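Local coordinates for protein transcriptional repressor (Vibrio fischeri, PDB 3KV1) that probably represses transcription in the manner of SorC-family regulators, this fragment being the putative sugar-binding domain, thought to sense a carbohydrate effector, at residues A[10-15]-A[251-256]; A[29-32]-A[36-39]; A[43-48]-A[225-230]; A[47-52]-A[109-114]; A[236-241]-A[260-265]. One frame throughout, in Å; residues are numbered along the deposited sequence.

Contact 1. Residues A[10-15]-A[251-256]; sequences VQLEQK and TSVSCA
Leu12 of helix 10-20 meets Val253 and Ala256 on the first turn of helix 253-264, so that the N-terminal helix lies on the start of the helix that follows strand 248-252. The apolar part of the contact rests on one methyl group. CD1 of Leu12 lies 3.8 Å from CG1 of Val253 and 4.0 Å from CB of Ala256, bridging two residues three apart along their helix. The Leu12 and Val253 side chains meet at about a right angle. Val253 offers CG1 because this branch stands anti to its backbone N (chi1 167°). Leu12 also packs on Leu260, while Ile27 of strand 24-28 lies against Val253 and Ala256.

The polar part stays within residues 251-256, where strand 248-252 passes into the helix. Ser252 is the N-cap: its OG accepts from Cys255 N at 3.0 Å, with an N-H...O angle of 167°. Ser252 O accepts from Ala256 N at 3.0 Å. Glu13, beside Leu12, reaches elsewhere and accepts from Ile27 N.

With 127 Å² buried in all and only carbon atoms meeting across it, the contact is held by dispersion and exclusion of water, while Ser252 OG satisfies the Cys255 amide at the helix start.

Contact 2. Residues A[29-32]-A[36-39]; sequences LDQP and EQRK
Gln37, on the first turn of helix 34-52, turns its amide back onto the loop 29-32 and bonds its backbone at two points. NE2 donates to Leu29 O at 2.9 Å, nearly straight at 164°; the acceptor lies in the Gln37 amide plane, but the donor stands above the Leu29 carbonyl plane. OE1 in turn accepts from Gln31 N at 2.8 Å, along a more bent path of 149°. With CG anti to the backbone N and a bend at chi2, the chain doubles back to bring both amide atoms to the loop.

Leu29 O has a second donor, Gln31 NE2 at 3.1 Å, which reaches it from the opposite face of the carbonyl plane. The Gln31 and Gln37 amide planes are 70° apart. Water 1 donates both to Gln37 OE1 and to Asp30 OD1, while the other carboxylate oxygen, Asp30 OD2, bonds to Ser254 OG.

Apolar contact is thinner: Gln31 CB lies 3.9 Å from Glu36 CB, and Pro32 CG is 4.2 Å from Glu36 CG.

A helix side chain thus hydrogen-bonds the loop that leads into its own helix, at the C-terminal end of parallel strand 24-28. The geometry is consistent with a strand-loop-helix connection of the Rossmann-like alpha/beta type.

Contact 3. Residues A[43-48]-A[225-230]; sequences ALVSSY and VAMASE
This is a buried apolar contact between a helix and a strand, in which Val45 and Tyr48 of helix 34-52 cover Val225 and Met227 of strand 223-227. That strand lies between strands 151-158 and 248-252 in the parallel part of the mixed sheet, and the helix covers one face of it, consistent with a Rossmann-like alpha/beta domain. The short axes of 43-48 and 225-227 run nearly antiparallel, at 167°, with a closest approach of 10.5 Å, the spacing of a helix laid on a sheet. Val225 and Met227 both direct their side chains to the helix, while Ala226 between them points away.

Val45 is shared by both strand residues. Its CG1 lies 4.0 Å from CG1 of Val225, the two side chains passing in opposite directions. Its other branch, CG2, sits 4.1 Å from the selenium SE of Met227, a selenomethionine, and equally near its CE, because the Met227 chain bends at chi3 (47°) and folds the methyl back alongside the valine.

Tyr48 extends over the strand with CG anti to its backbone N (chi1 165°). Ring atom CE2 comes 3.7 Å from CG2 of Val225, approaching obliquely. Phe151 and Val248 also touch this tyrosine.

Every contact across the interface is between carbon or selenium atoms, and all four residues are buried; hydrophobic burial of 171 Å² therefore joins helix to strand here.

Contact 4. Residues A[47-52]-A[109-114]; sequences SYLNNN and KKYGGS
Tyr111, the last residue of helix 100-111, reaches across to Leu49 and Asn50 near the end of helix 34-52, and its ring carries the contact. From CB the chain sets out toward the other helix, with CG anti to the carbonyl carbon (chi1 -78°). At CE2 the ring meets backbone: Asn50 N is 3.9 Å away, on an oblique approach, and Asn50 CA lies 4.0 Å off at the ring edge, in its plane. CZ follows at 3.9 Å from Leu49 CB. The tip, OH, touches that same CB at 3.5 Å and Leu49 CD1 at 4.0 Å, the two side chains crossing at about a right angle. The hydroxyl is not left to carbon alone, since it hydrogen-bonds to Ser46 O on the same helix as Leu49.

Next to it, Lys110 NZ bonds to Ser46 OG, and Asn50 uses OD1 to accept from Thr78 N. Just after Tyr111, Gly112 leaves helical geometry with positive phi (80°), as the chain turns to strand 114-116.

This is helix-to-helix packing through an aromatic residue at a helix C-terminus, joining two helices of the alpha/beta domain.

Contact 5. Residues A[236-241]-A[260-265]; sequences SIMGAL and LNLAEN
Met238 of helix 234-242 packs against Leu262 and Ala263 near the C-terminal end of helix 253-264, two helices of the Rossmann-like alpha/beta domain linked in sequence by strand 248-252. Met238, a selenomethionine, is buried and touches the second helix with CB, CG, SE and CE. CG stands anti to the backbone N (chi1 -164°), and a bend at chi2 of 71° carries the selenium across to the second helix.

The tighter part lies at the methyl end. CE comes 3.8 Å from Ala263 CB and equally near Ala263 CA, so it rests against both the side chain and the backbone of the alanine. The selenium follows, SE to Leu262 CB at 4.0 Å. Phe20 of helix 10-20 and Leu259 also touch Met238, and Lys19 packs on Ala263, so that three helices meet around the methionine.

Leu262 marks the looser side. Its CD1 runs back along the methionine, 4.1 Å from Met238 CB, the two side chains sliding past each other in opposite directions, and the residue is partly exposed. Around it, Asn261, Glu264 and Asn265 are exposed, Glu264 poorly ordered. A polar grip closes the helix end: Asn261 O accepts both from the backbone N of Asn265 and from its side chain, the two donors arriving from opposite faces of the carbonyl plane, with Asn265 ND2 at 2.9 Å from Asn261 O.

Overall arrangement
Helix 34-52 carries contacts 2, 3 and 4 in order along its length. Contact 4 is about 22 Å from contact 2, centre to centre, and shares Ser47 and Tyr48 with contact 3. Contacts 1 and 5 both use helix 253-264, their centres about 12 Å apart, and meet where Cys255 SG lies 3.8 Å from Ile237 CD1. The two groups join at the strand ends: Ser252 CB is 3.6 Å from Gln37 NE2 between contacts 1 and 2, and Thr251 OG1 is 2.8 Å from Ala228 O between contacts 1 and 3. A glycerol, probably from crystallisation, lies about 4 Å from the Tyr48 side chain and hydrogen-bonds to Leu44 O.

Contact 1. Residues A[10-15]-A[251-256]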
# COMPACT_ATOMS: atom_id res chain seq x y z
N VAL A 10 -27.68 13.82 -24.72
CA VAL A 10 -26.83 15.01 -24.88
C VAL A 10 -27.55 16.27 -24.40
O VAL A 10 -26.92 17.18 -23.84
CB VAL A 10 -26.37 15.19 -26.33
CG1 VAL A 10 -25.53 16.46 -26.47
CG2 VAL A 10 -25.59 13.97 -26.80
N GLN A 11 -28.86 16.33 -24.63
CA GLN A 11 -29.69 17.41 -24.09
C GLN A 11 -29.66 17.38 -22.57
O GLN A 11 -29.63 18.42 -21.91
CB GLN A 11 -31.13 17.27 -24.55
CG GLN A 11 -31.38 17.65 -25.99
CD GLN A 11 -32.87 17.64 -26.32
OE1 GLN A 11 -33.69 17.19 -25.52
NE2 GLN A 11 -33.21 18.14 -27.51
N LEU A 12 -29.69 16.18 -22.02
CA LEU A 12 -29.64 16.02 -20.59
C LEU A 12 -28.31 16.58 -20.03
O LEU A 12 -28.30 17.22 -18.98
CB LEU A 12 -29.81 14.56 -20.19
CG LEU A 12 -31.19 13.91 -20.23
CD1 LEU A 12 -31.09 12.44 -19.85
CD2 LEU A 12 -32.16 14.65 -19.30
N GLU A 13 -27.22 16.35 -20.76
CA GLU A 13 -25.89 16.77 -20.31
C GLU A 13 -25.83 18.30 -20.18
O GLU A 13 -25.31 18.83 -19.19
CB GLU A 13 -24.80 16.20 -21.24
CG GLU A 13 -24.60 14.67 -21.12
CD GLU A 13 -23.65 14.07 -22.17
OE1 GLU A 13 -23.06 12.98 -21.92
OE2 GLU A 13 -23.48 14.69 -23.25
N GLN A 14 -26.40 19.00 -21.15
CA GLN A 14 -26.42 20.45 -21.16
C GLN A 14 -27.24 20.99 -19.99
O GLN A 14 -26.81 21.93 -19.31
CB GLN A 14 -26.97 20.96 -22.50
CG GLN A 14 -26.27 20.33 -23.69
CD GLN A 14 -26.82 20.80 -25.03
OE1 GLN A 14 -27.50 21.83 -25.11
NE2 GLN A 14 -26.54 20.04 -26.08
N LYS A 15 -28.40 20.39 -19.73
CA LYS A 15 -29.24 20.81 -18.62
C LYS A 15 -28.56 20.58 -17.28
O LYS A 15 -28.65 21.43 -16.38
CB LYS A 15 -30.61 20.11 -18.65
CG LYS A 15 -31.53 20.60 -19.78
CD LYS A 15 -32.80 19.73 -19.90
CE LYS A 15 -33.70 20.17 -21.06
NZ LYS A 15 -34.88 19.26 -21.19
N THR A 251 -23.14 9.40 -14.91
CA THR A 251 -24.29 8.71 -14.35
C THR A 251 -25.20 8.27 -15.49
O THR A 251 -24.84 8.37 -16.66
CB THR A 251 -25.05 9.61 -13.29
OG1 THR A 251 -26.00 8.83 -12.55
CG2 THR A 251 -25.80 10.79 -13.97
N SER A 252 -26.37 7.73 -15.16
CA SER A 252 -27.28 7.14 -16.16
C SER A 252 -28.36 8.16 -16.59
O SER A 252 -28.56 9.16 -15.91
CB SER A 252 -28.02 5.95 -15.55
OG SER A 252 -28.95 6.40 -14.56
N VAL A 253 -29.07 7.88 -17.69
CA VAL A 253 -30.18 8.73 -18.11
C VAL A 253 -31.21 8.88 -16.98
O VAL A 253 -31.65 9.99 -16.65
CB VAL A 253 -30.88 8.17 -19.39
CG1 VAL A 253 -32.22 8.87 -19.63
CG2 VAL A 253 -29.96 8.34 -20.62
N SER A 254 -31.62 7.76 -16.39
CA SER A 254 -32.63 7.86 -15.30
C SER A 254 -32.16 8.69 -14.11
O SER A 254 -32.98 9.45 -13.53
CB SER A 254 -33.08 6.47 -14.82
OG SER A 254 -33.99 5.94 -15.73
N CYS A 255 -30.90 8.55 -13.71
CA CYS A 255 -30.38 9.41 -12.63
C CYS A 255 -30.45 10.88 -13.04
O CYS A 255 -30.84 11.74 -12.24
CB CYS A 255 -28.94 9.10 -12.22
SG CYS A 255 -28.77 7.54 -11.33
N ALA A 256 -30.06 11.17 -14.28
CA ALA A 256 -30.07 12.55 -14.76
C ALA A 256 -31.48 13.12 -14.71
O ALA A 256 -31.68 14.26 -14.26
CB ALA A 256 -29.52 12.63 -16.18

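Contact 2. Residues A[29-32]-A[36-39]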
# COMPACT_ATOMS: atom_id res chain seq x y z
N LEU A 29 -26.73 5.48 -21.34
CA LEU A 29 -28.09 4.97 -21.49
C LEU A 29 -28.40 3.98 -20.37
O LEU A 29 -27.51 3.31 -19.85
CB LEU A 29 -28.25 4.29 -22.85
CG LEU A 29 -28.05 5.25 -24.03
CD1 LEU A 29 -28.11 4.50 -25.33
CD2 LEU A 29 -29.10 6.37 -23.98
N ASP A 30 -29.67 3.89 -20.00
CA ASP A 30 -30.07 2.94 -18.97
C ASP A 30 -29.78 1.49 -19.35
O ASP A 30 -30.04 1.06 -20.49
CB ASP A 30 -31.58 3.09 -18.65
CG ASP A 30 -31.90 4.42 -17.96
OD1 ASP A 30 -31.02 4.99 -17.26
OD2 ASP A 30 -33.05 4.89 -18.12
N GLN A 31 -29.25 0.75 -18.38
CA GLN A 31 -28.86 -0.66 -18.56
C GLN A 31 -29.73 -1.58 -17.72
O GLN A 31 -30.43 -1.13 -16.80
CB GLN A 31 -27.40 -0.83 -18.12
CG GLN A 31 -26.46 0.06 -18.90
CD GLN A 31 -26.50 -0.28 -20.36
OE1 GLN A 31 -26.50 -1.46 -20.72
NE2 GLN A 31 -26.59 0.74 -21.22
N PRO A 32 -29.69 -2.89 -18.01
CA PRO A 32 -30.62 -3.84 -17.35
C PRO A 32 -30.36 -4.10 -15.87
O PRO A 32 -31.27 -4.54 -15.16
CB PRO A 32 -30.41 -5.14 -18.14
CG PRO A 32 -29.01 -4.98 -18.72
CD PRO A 32 -28.99 -3.53 -19.13
N GLU A 36 -24.07 -3.75 -15.14
CA GLU A 36 -23.98 -3.27 -16.53
C GLU A 36 -24.03 -1.75 -16.54
O GLU A 36 -23.31 -1.09 -17.33
CB GLU A 36 -25.10 -3.86 -17.42
CG GLU A 36 -24.99 -5.36 -17.64
CD GLU A 36 -23.64 -5.77 -18.23
OE1 GLU A 36 -23.02 -4.97 -18.97
OE2 GLU A 36 -23.18 -6.90 -17.94
N GLN A 37 -24.85 -1.17 -15.67
CA GLN A 37 -24.83 0.29 -15.62
C GLN A 37 -23.47 0.86 -15.23
O GLN A 37 -23.01 1.83 -15.84
CB GLN A 37 -25.89 0.86 -14.67
CG GLN A 37 -26.13 2.36 -14.90
CD GLN A 37 -26.90 2.60 -16.20
OE1 GLN A 37 -28.04 2.17 -16.31
NE2 GLN A 37 -26.28 3.28 -17.17
N ARG A 38 -22.83 0.28 -14.20
CA ARG A 38 -21.50 0.75 -13.76
C ARG A 38 -20.46 0.64 -14.86
O ARG A 38 -19.56 1.48 -14.97
CB ARG A 38 -21.01 -0.04 -12.55
CG ARG A 38 -21.62 0.39 -11.22
CD ARG A 38 -20.81 -0.21 -10.06
NE ARG A 38 -20.90 -1.67 -10.03
CZ ARG A 38 -21.73 -2.34 -9.25
NH1 ARG A 38 -22.54 -1.68 -8.42
NH2 ARG A 38 -21.76 -3.67 -9.29
N LYS A 39 -20.57 -0.42 -15.66
CA LYS A 39 -19.63 -0.62 -16.75
C LYS A 39 -19.78 0.48 -17.78
O LYS A 39 -18.79 0.95 -18.34
CB LYS A 39 -19.89 -1.94 -17.44
CG LYS A 39 -19.36 -3.11 -16.64
CD LYS A 39 -19.72 -4.41 -17.37
CE LYS A 39 -18.93 -5.60 -16.82
NZ LYS A 39 -19.24 -6.82 -17.63
O HOH W 1 -30.47 2.95 -14.96

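Contact 3. Residues A[43-48]-A[225-230]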
# COMPACT_ATOMS: atom_id res chain seq x y z
N ALA A 43 -17.19 3.43 -18.81
CA ALA A 43 -16.65 3.60 -20.17
C ALA A 43 -16.48 5.07 -20.51
O ALA A 43 -15.50 5.48 -21.15
CB ALA A 43 -17.55 2.91 -21.22
N LEU A 44 -17.43 5.88 -20.09
CA LEU A 44 -17.39 7.28 -20.45
C LEU A 44 -16.29 7.94 -19.62
O LEU A 44 -15.58 8.81 -20.11
CB LEU A 44 -18.74 7.94 -20.11
CG LEU A 44 -19.92 7.37 -20.91
CD1 LEU A 44 -21.20 8.09 -20.47
CD2 LEU A 44 -19.70 7.53 -22.42
N VAL A 45 -16.18 7.54 -18.37
CA VAL A 45 -15.12 8.14 -17.52
C VAL A 45 -13.71 7.74 -18.02
O VAL A 45 -12.77 8.57 -18.02
CB VAL A 45 -15.29 7.74 -16.04
CG1 VAL A 45 -14.10 8.26 -15.20
CG2 VAL A 45 -16.61 8.31 -15.52
N SER A 46 -13.57 6.50 -18.47
CA SER A 46 -12.28 5.99 -19.01
C SER A 46 -11.81 6.83 -20.19
O SER A 46 -10.63 7.20 -20.31
CB SER A 46 -12.40 4.52 -19.44
OG SER A 46 -11.16 4.02 -19.96
N SER A 47 -12.74 7.12 -21.09
CA SER A 47 -12.45 7.93 -22.24
C SER A 47 -12.11 9.37 -21.86
O SER A 47 -11.17 9.96 -22.42
CB SER A 47 -13.63 7.91 -23.22
OG SER A 47 -13.31 8.77 -24.29
N TYR A 48 -12.87 9.94 -20.92
CA TYR A 48 -12.59 11.28 -20.41
C TYR A 48 -11.16 11.33 -19.84
O TYR A 48 -10.39 12.24 -20.15
CB TYR A 48 -13.65 11.70 -19.35
CG TYR A 48 -13.23 12.92 -18.53
CD1 TYR A 48 -13.50 14.20 -18.98
CD2 TYR A 48 -12.57 12.76 -17.32
CE1 TYR A 48 -13.09 15.32 -18.22
CE2 TYR A 48 -12.19 13.84 -16.56
CZ TYR A 48 -12.44 15.11 -17.02
OH TYR A 48 -12.01 16.18 -16.25
N VAL A 225 -14.29 14.05 -10.43
CA VAL A 225 -15.15 13.25 -11.28
C VAL A 225 -15.91 12.29 -10.36
O VAL A 225 -15.29 11.43 -9.71
CB VAL A 225 -14.31 12.37 -12.22
CG1 VAL A 225 -15.26 11.45 -13.05
CG2 VAL A 225 -13.39 13.23 -13.11
N ALA A 226 -17.22 12.42 -10.33
CA ALA A 226 -18.03 11.65 -9.38
C ALA A 226 -18.97 10.75 -10.17
O ALA A 226 -19.60 11.16 -11.16
CB ALA A 226 -18.81 12.57 -8.45
N MSE A 227 -19.14 9.54 -9.66
CA MSE A 227 -19.77 8.49 -10.42
C MSE A 227 -20.87 7.78 -9.61
O MSE A 227 -20.62 7.33 -8.50
CB MSE A 227 -18.67 7.51 -10.83
CG MSE A 227 -17.42 8.17 -11.44
SE MSE A 227 -16.21 6.68 -11.81
CE MSE A 227 -17.63 5.50 -12.71
N ALA A 228 -22.08 7.68 -10.16
CA ALA A 228 -23.11 6.85 -9.52
C ALA A 228 -24.00 6.26 -10.60
O ALA A 228 -24.27 6.91 -11.59
CB ALA A 228 -23.94 7.67 -8.57
N SER A 229 -24.49 5.04 -10.41
CA SER A 229 -25.28 4.43 -11.48
C SER A 229 -26.74 4.18 -11.13
O SER A 229 -27.58 3.97 -12.02
CB SER A 229 -24.66 3.09 -11.90
OG SER A 229 -23.51 3.32 -12.69
N GLU A 230 -27.04 4.18 -9.85
CA GLU A 230 -28.34 3.68 -9.40
C GLU A 230 -29.33 4.80 -9.12
O GLU A 230 -29.14 5.57 -8.18
CB GLU A 230 -28.15 2.83 -8.15
CG GLU A 230 -27.36 1.56 -8.40
CD GLU A 230 -26.73 0.99 -7.13
OE1 GLU A 230 -27.30 0.06 -6.53
OE2 GLU A 230 -25.65 1.48 -6.74

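Contact 4. Residues A[47-52]-A[109-114]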
# COMPACT_ATOMS: atom_id res chain seq x y z
N SER A 47 -12.74 7.12 -21.09
CA SER A 47 -12.45 7.93 -22.24
C SER A 47 -12.11 9.37 -21.86
O SER A 47 -11.17 9.96 -22.42
CB SER A 47 -13.63 7.91 -23.22
OG SER A 47 -13.31 8.77 -24.29
N TYR A 48 -12.87 9.94 -20.92
CA TYR A 48 -12.59 11.28 -20.41
C TYR A 48 -11.16 11.33 -19.84
O TYR A 48 -10.39 12.24 -20.15
CB TYR A 48 -13.65 11.70 -19.35
CG TYR A 48 -13.23 12.92 -18.53
CD1 TYR A 48 -13.50 14.20 -18.98
CD2 TYR A 48 -12.57 12.76 -17.32
CE1 TYR A 48 -13.09 15.32 -18.22
CE2 TYR A 48 -12.19 13.84 -16.56
CZ TYR A 48 -12.44 15.11 -17.02
OH TYR A 48 -12.01 16.18 -16.25
N LEU A 49 -10.78 10.36 -19.02
CA LEU A 49 -9.41 10.34 -18.48
C LEU A 49 -8.37 10.13 -19.57
O LEU A 49 -7.30 10.76 -19.57
CB LEU A 49 -9.25 9.26 -17.43
CG LEU A 49 -9.99 9.52 -16.12
CD1 LEU A 49 -9.75 8.33 -15.19
CD2 LEU A 49 -9.46 10.80 -15.45
N ASN A 50 -8.69 9.27 -20.53
CA ASN A 50 -7.76 9.05 -21.64
C ASN A 50 -7.38 10.36 -22.33
O ASN A 50 -6.20 10.59 -22.67
CB ASN A 50 -8.40 8.10 -22.68
CG ASN A 50 -7.46 7.76 -23.81
OD1 ASN A 50 -6.27 7.53 -23.61
ND2 ASN A 50 -8.01 7.69 -25.03
N ASN A 51 -8.38 11.21 -22.57
CA ASN A 51 -8.14 12.48 -23.25
C ASN A 51 -7.56 13.57 -22.36
O ASN A 51 -6.85 14.45 -22.84
CB ASN A 51 -9.43 13.00 -23.85
CG ASN A 51 -9.96 12.13 -24.97
OD1 ASN A 51 -9.21 11.60 -25.77
ND2 ASN A 51 -11.28 11.99 -25.04
N ASN A 52 -7.84 13.53 -21.06
CA ASN A 52 -7.51 14.71 -20.23
C ASN A 52 -6.36 14.56 -19.26
O ASN A 52 -5.77 15.57 -18.84
CB ASN A 52 -8.76 15.20 -19.48
CG ASN A 52 -9.77 15.84 -20.41
OD1 ASN A 52 -9.66 17.01 -20.72
ND2 ASN A 52 -10.72 15.05 -20.91
N LYS A 109 -1.49 0.48 -14.19
CA LYS A 109 -1.16 -0.49 -15.21
C LYS A 109 -1.83 -0.15 -16.54
O LYS A 109 -1.21 -0.27 -17.61
CB LYS A 109 -1.54 -1.88 -14.76
CG LYS A 109 -1.26 -2.92 -15.82
CD LYS A 109 -1.52 -4.34 -15.33
CE LYS A 109 -1.31 -5.36 -16.46
NZ LYS A 109 -1.81 -6.72 -16.08
N LYS A 110 -3.09 0.23 -16.44
CA LYS A 110 -3.93 0.55 -17.61
C LYS A 110 -3.46 1.78 -18.37
O LYS A 110 -3.36 1.76 -19.60
CB LYS A 110 -5.38 0.78 -17.11
CG LYS A 110 -6.31 1.32 -18.21
CD LYS A 110 -7.79 1.42 -17.72
CE LYS A 110 -8.68 1.96 -18.84
NZ LYS A 110 -10.08 2.14 -18.36
N TYR A 111 -3.17 2.86 -17.62
CA TYR A 111 -2.86 4.15 -18.24
C TYR A 111 -1.36 4.34 -18.44
O TYR A 111 -0.94 5.29 -19.09
CB TYR A 111 -3.42 5.29 -17.39
CG TYR A 111 -4.92 5.45 -17.60
CD1 TYR A 111 -5.84 4.84 -16.73
CD2 TYR A 111 -5.41 6.21 -18.66
CE1 TYR A 111 -7.20 4.97 -16.93
CE2 TYR A 111 -6.81 6.35 -18.86
CZ TYR A 111 -7.68 5.72 -17.99
OH TYR A 111 -9.03 5.83 -18.18
N GLY A 112 -0.59 3.42 -17.90
CA GLY A 112 0.86 3.48 -18.02
C GLY A 112 1.61 4.42 -17.09
O GLY A 112 2.63 4.99 -17.50
N GLY A 113 1.17 4.57 -15.85
CA GLY A 113 1.91 5.41 -14.90
C GLY A 113 2.28 4.73 -13.58
O GLY A 113 2.72 3.58 -13.59
N SER A 114 2.09 5.43 -12.46
CA SER A 114 2.49 4.90 -11.16
C SER A 114 1.41 5.05 -10.12
O SER A 114 0.47 5.83 -10.31
CB SER A 114 3.74 5.62 -10.65
OG SER A 114 3.46 6.99 -10.48

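Contact 5. Residues A[236-241]-A[260-265]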
# COMPACT_ATOMS: atom_id res chain seq x y z
N SER A 236 -28.86 10.55 -2.56
CA SER A 236 -27.44 10.68 -2.28
C SER A 236 -26.72 11.49 -3.34
O SER A 236 -25.82 12.28 -3.03
CB SER A 236 -26.79 9.29 -2.18
OG SER A 236 -27.47 8.54 -1.18
N ILE A 237 -27.09 11.28 -4.59
CA ILE A 237 -26.43 11.97 -5.70
C ILE A 237 -26.78 13.46 -5.62
O ILE A 237 -25.90 14.31 -5.85
CB ILE A 237 -26.83 11.42 -7.08
CG1 ILE A 237 -26.44 9.93 -7.17
CG2 ILE A 237 -26.15 12.22 -8.19
CD1 ILE A 237 -27.10 9.20 -8.37
N MSE A 238 -28.03 13.75 -5.26
CA MSE A 238 -28.48 15.13 -5.09
C MSE A 238 -27.71 15.82 -3.98
O MSE A 238 -27.21 16.93 -4.15
CB MSE A 238 -29.99 15.21 -4.82
CG MSE A 238 -30.56 16.63 -5.02
SE MSE A 238 -30.60 17.17 -6.94
CE MSE A 238 -31.10 19.07 -6.74
N GLY A 239 -27.60 15.15 -2.83
CA GLY A 239 -26.81 15.66 -1.71
C GLY A 239 -25.38 15.98 -2.13
O GLY A 239 -24.83 17.04 -1.80
N ALA A 240 -24.77 15.06 -2.87
CA ALA A 240 -23.40 15.23 -3.31
C ALA A 240 -23.25 16.44 -4.24
O ALA A 240 -22.32 17.21 -4.10
CB ALA A 240 -22.89 13.95 -3.99
N LEU A 241 -24.18 16.59 -5.20
CA LEU A 241 -24.14 17.74 -6.08
C LEU A 241 -24.28 19.03 -5.29
O LEU A 241 -23.61 20.01 -5.59
CB LEU A 241 -25.23 17.65 -7.15
CG LEU A 241 -24.87 16.65 -8.24
CD1 LEU A 241 -26.14 16.40 -9.05
CD2 LEU A 241 -23.71 17.12 -9.13
N LEU A 260 -32.80 16.36 -12.37
CA LEU A 260 -33.44 17.54 -12.96
C LEU A 260 -34.83 17.74 -12.38
O LEU A 260 -35.27 18.87 -12.15
CB LEU A 260 -33.49 17.45 -14.49
CG LEU A 260 -32.09 17.50 -15.12
CD1 LEU A 260 -32.19 17.20 -16.62
CD2 LEU A 260 -31.44 18.86 -14.86
N ASN A 261 -35.55 16.63 -12.17
CA ASN A 261 -36.83 16.70 -11.50
C ASN A 261 -36.73 17.20 -10.07
O ASN A 261 -37.51 18.06 -9.66
CB ASN A 261 -37.50 15.32 -11.52
CG ASN A 261 -38.93 15.36 -11.06
OD1 ASN A 261 -39.78 16.02 -11.68
ND2 ASN A 261 -39.23 14.62 -10.00
N LEU A 262 -35.77 16.67 -9.31
CA LEU A 262 -35.59 17.09 -7.92
C LEU A 262 -35.24 18.59 -7.86
O LEU A 262 -35.72 19.32 -6.98
CB LEU A 262 -34.45 16.30 -7.27
CG LEU A 262 -34.74 14.82 -7.00
CD1 LEU A 262 -33.49 14.05 -6.51
CD2 LEU A 262 -35.89 14.71 -5.99
N ALA A 263 -34.39 19.05 -8.78
CA ALA A 263 -33.98 20.45 -8.80
C ALA A 263 -35.11 21.40 -9.20
O ALA A 263 -35.29 22.46 -8.60
CB ALA A 263 -32.75 20.64 -9.72
N GLU A 264 -35.89 21.00 -10.21
CA GLU A 264 -37.02 21.81 -10.66
C GLU A 264 -38.04 21.94 -9.55
O GLU A 264 -38.69 22.97 -9.40
CB GLU A 264 -37.70 21.18 -11.87
CG GLU A 264 -36.98 21.37 -13.19
CD GLU A 264 -37.61 20.58 -14.33
OE1 GLU A 264 -38.78 20.15 -14.18
OE2 GLU A 264 -36.94 20.38 -15.37
N ASN A 265 -38.19 20.88 -8.77
CA ASN A 265 -39.23 20.82 -7.75
C ASN A 265 -38.71 20.93 -6.33
O ASN A 265 -39.49 20.81 -5.38
CB ASN A 265 -40.04 19.54 -7.92
CG ASN A 265 -40.78 19.49 -9.24
OD1 ASN A 265 -41.72 20.25 -9.47
ND2 ASN A 265 -40.34 18.60 -10.13